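Local coordinates for protein halogenase PltM (Pseudomonas fluorescens, PDB 6BZN) that halogenates phenolic substrates with several halides, probably through a flavin-dependent monooxygenase-like reaction using bound FAD, at residues A[148-151]-A[152-156]. Sequence-based numbering, arbitrary orientation.
Sequences LMIA and LKHGA
H154 returns to I150, one turn back, with both its ring and its backbone. The ring donates from ND1 to I150 O at 2.9 Å, with an N-H...O angle of 168°; the oxygen lies in the ring plane, whereas the donor stands above the carbonyl plane. H154 N reaches the same oxygen at 3.2 Å from the opposite face, so two bonds grip this carbonyl. With CG beside the backbone N (chi1 -75°) and anti to the carbonyl carbon, the ring is swung back alongside I150, whose CG2 lies 3.8 Å from ND1. Replacing the ring of H154 by the methyl of an alanine would probably cost I150 O its straighter bond, keeping the bent one from the backbone N, and open a gap beside I150 CG2.

Among the backbone bonds, L152 N to L148 O (2.9 Å) and K153 N to M149 O (3.0 Å) continue helix 140-153. K153 also runs its methylenes past M149 O, CG at 3.2 Å, while NZ forms a salt bridge with E85. The helix ends in a Schellman motif: G155 has positive phi (101°), A156 N bonds A151 O at 3.1 Å, and G155 N bonds L152 O. This turn leads directly into strand 157-159 at the edge of the parallel sheet.

Two apolar pairs add to this, each 4.0 Å apart: L148 CG with L152 CD1, where the side chains cross, and A151 CB with A156 CB across the turn. A40 of helix 33-44 packs on I150 and A151.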
ATOM      1  N   LEU A 148      15.850   0.306  -8.893  1.00 12.43           N
ATOM      2  CA  LEU A 148      16.322  -0.150 -10.204  1.00 12.65           C
ATOM      3  C   LEU A 148      17.838  -0.342 -10.200  1.00 12.86           C
ATOM      4  O   LEU A 148      18.349  -1.284 -10.798  1.00 13.42           O
ATOM      5  CB  LEU A 148      15.934   0.816 -11.314  1.00 13.17           C
ATOM      6  CG  LEU A 148      16.340   0.381 -12.731  1.00 13.30           C
ATOM      7  CD1 LEU A 148      15.743  -0.974 -13.103  1.00 13.92           C
ATOM      8  CD2 LEU A 148      15.889   1.424 -13.729  1.00 14.10           C
ATOM      9  N   MET A 149      18.558   0.559  -9.550  1.00 13.12           N
ATOM     10  CA  MET A 149      20.009   0.410  -9.458  1.00 13.42           C
ATOM     11  C   MET A 149      20.393  -0.904  -8.764  1.00 13.17           C
ATOM     12  O   MET A 149      21.356  -1.557  -9.180  1.00 13.34           O
ATOM     13  CB  MET A 149      20.657   1.600  -8.775  1.00 14.39           C
ATOM     14  CG  MET A 149      20.519   2.902  -9.538  1.00 15.39           C
ATOM     15  SD  MET A 149      21.065   4.282  -8.503  1.00 17.54           S
ATOM     16  CE  MET A 149      20.353   5.668  -9.397  1.00 18.04           C
ATOM     17  N   ILE A 150      19.631  -1.323  -7.751  1.00 12.36           N
ATOM     18  CA  ILE A 150      19.870  -2.640  -7.128  1.00 12.77           C
ATOM     19  C   ILE A 150      19.816  -3.742  -8.192  1.00 12.39           C
ATOM     20  O   ILE A 150      20.720  -4.574  -8.284  1.00 12.40           O
ATOM     21  CB  ILE A 150      18.859  -3.001  -6.014  1.00 12.51           C
ATOM     22  CG1 ILE A 150      18.887  -1.948  -4.897  1.00 12.98           C
ATOM     23  CG2 ILE A 150      19.195  -4.383  -5.447  1.00 12.85           C
ATOM     24  CD1 ILE A 150      17.898  -2.170  -3.771  1.00 13.23           C
ATOM     25  N   ALA A 151      18.742  -3.745  -8.979  1.00 12.31           N
ATOM     26  CA  ALA A 151      18.553  -4.762 -10.017  1.00 12.25           C
ATOM     27  C   ALA A 151      19.683  -4.767 -11.042  1.00 12.80           C
ATOM     28  O   ALA A 151      20.207  -5.831 -11.403  1.00 12.44           O
ATOM     29  CB  ALA A 151      17.236  -4.554 -10.721  1.00 12.06           C
ATOM     30  N   LEU A 152      20.047  -3.575 -11.509  1.00 12.93           N
ATOM     31  CA  LEU A 152      21.103  -3.437 -12.525  1.00 13.97           C
ATOM     32  C   LEU A 152      22.449  -3.961 -12.023  1.00 14.30           C
ATOM     33  O   LEU A 152      23.198  -4.614 -12.760  1.00 13.72           O
ATOM     34  CB  LEU A 152      21.250  -1.966 -12.939  1.00 13.89           C
ATOM     35  CG  LEU A 152      20.073  -1.403 -13.731  1.00 14.73           C
ATOM     36  CD1 LEU A 152      20.140   0.119 -13.851  1.00 15.38           C
ATOM     37  CD2 LEU A 152      20.034  -2.031 -15.110  1.00 15.45           C
ATOM     38  N   LYS A 153      22.753  -3.662 -10.767  1.00 15.21           N
ATOM     39  CA  LYS A 153      24.019  -4.098 -10.163  1.00 16.02           C
ATOM     40  C   LYS A 153      24.083  -5.613  -9.967  1.00 16.47           C
ATOM     41  O   LYS A 153      25.171  -6.184  -9.865  1.00 16.73           O
ATOM     42  CB  LYS A 153      24.260  -3.372  -8.842  1.00 16.37           C
ATOM     43  CG  LYS A 153      24.571  -1.890  -9.027  1.00 16.69           C
ATOM     44  CD  LYS A 153      24.916  -1.187  -7.722  1.00 17.17           C
ATOM     45  CE  LYS A 153      23.756  -1.175  -6.747  1.00 16.93           C
ATOM     46  NZ  LYS A 153      24.169  -0.557  -5.465  1.00 17.51           N
ATOM     47  N   HIS A 154      22.920  -6.256  -9.892  1.00 16.19           N
ATOM     48  CA  HIS A 154      22.840  -7.713  -9.823  1.00 16.14           C
ATOM     49  C   HIS A 154      22.715  -8.399 -11.175  1.00 15.82           C
ATOM     50  O   HIS A 154      22.579  -9.614 -11.221  1.00 16.04           O
ATOM     51  CB  HIS A 154      21.709  -8.134  -8.899  1.00 16.62           C
ATOM     52  CG  HIS A 154      22.041  -7.951  -7.462  1.00 16.73           C
ATOM     53  ND1 HIS A 154      21.805  -6.772  -6.795  1.00 17.18           N
ATOM     54  CD2 HIS A 154      22.642  -8.777  -6.575  1.00 17.16           C
ATOM     55  CE1 HIS A 154      22.225  -6.886  -5.549  1.00 17.41           C
ATOM     56  NE2 HIS A 154      22.731  -8.095  -5.389  1.00 17.45           N
ATOM     57  N   GLY A 155      22.781  -7.644 -12.269  1.00 15.75           N
ATOM     58  CA  GLY A 155      22.811  -8.231 -13.608  1.00 15.72           C
ATOM     59  C   GLY A 155      21.520  -8.230 -14.400  1.00 15.91           C
ATOM     60  O   GLY A 155      21.517  -8.685 -15.549  1.00 15.69           O
ATOM     61  N   ALA A 156      20.423  -7.711 -13.836  1.00 15.67           N
ATOM     62  CA  ALA A 156      19.201  -7.533 -14.609  1.00 16.15           C
ATOM     63  C   ALA A 156      19.464  -6.519 -15.725  1.00 16.87           C
ATOM     64  O   ALA A 156      20.141  -5.512 -15.498  1.00 16.81           O
ATOM     65  CB  ALA A 156      18.056  -7.062 -13.719  1.00 16.40           C
TER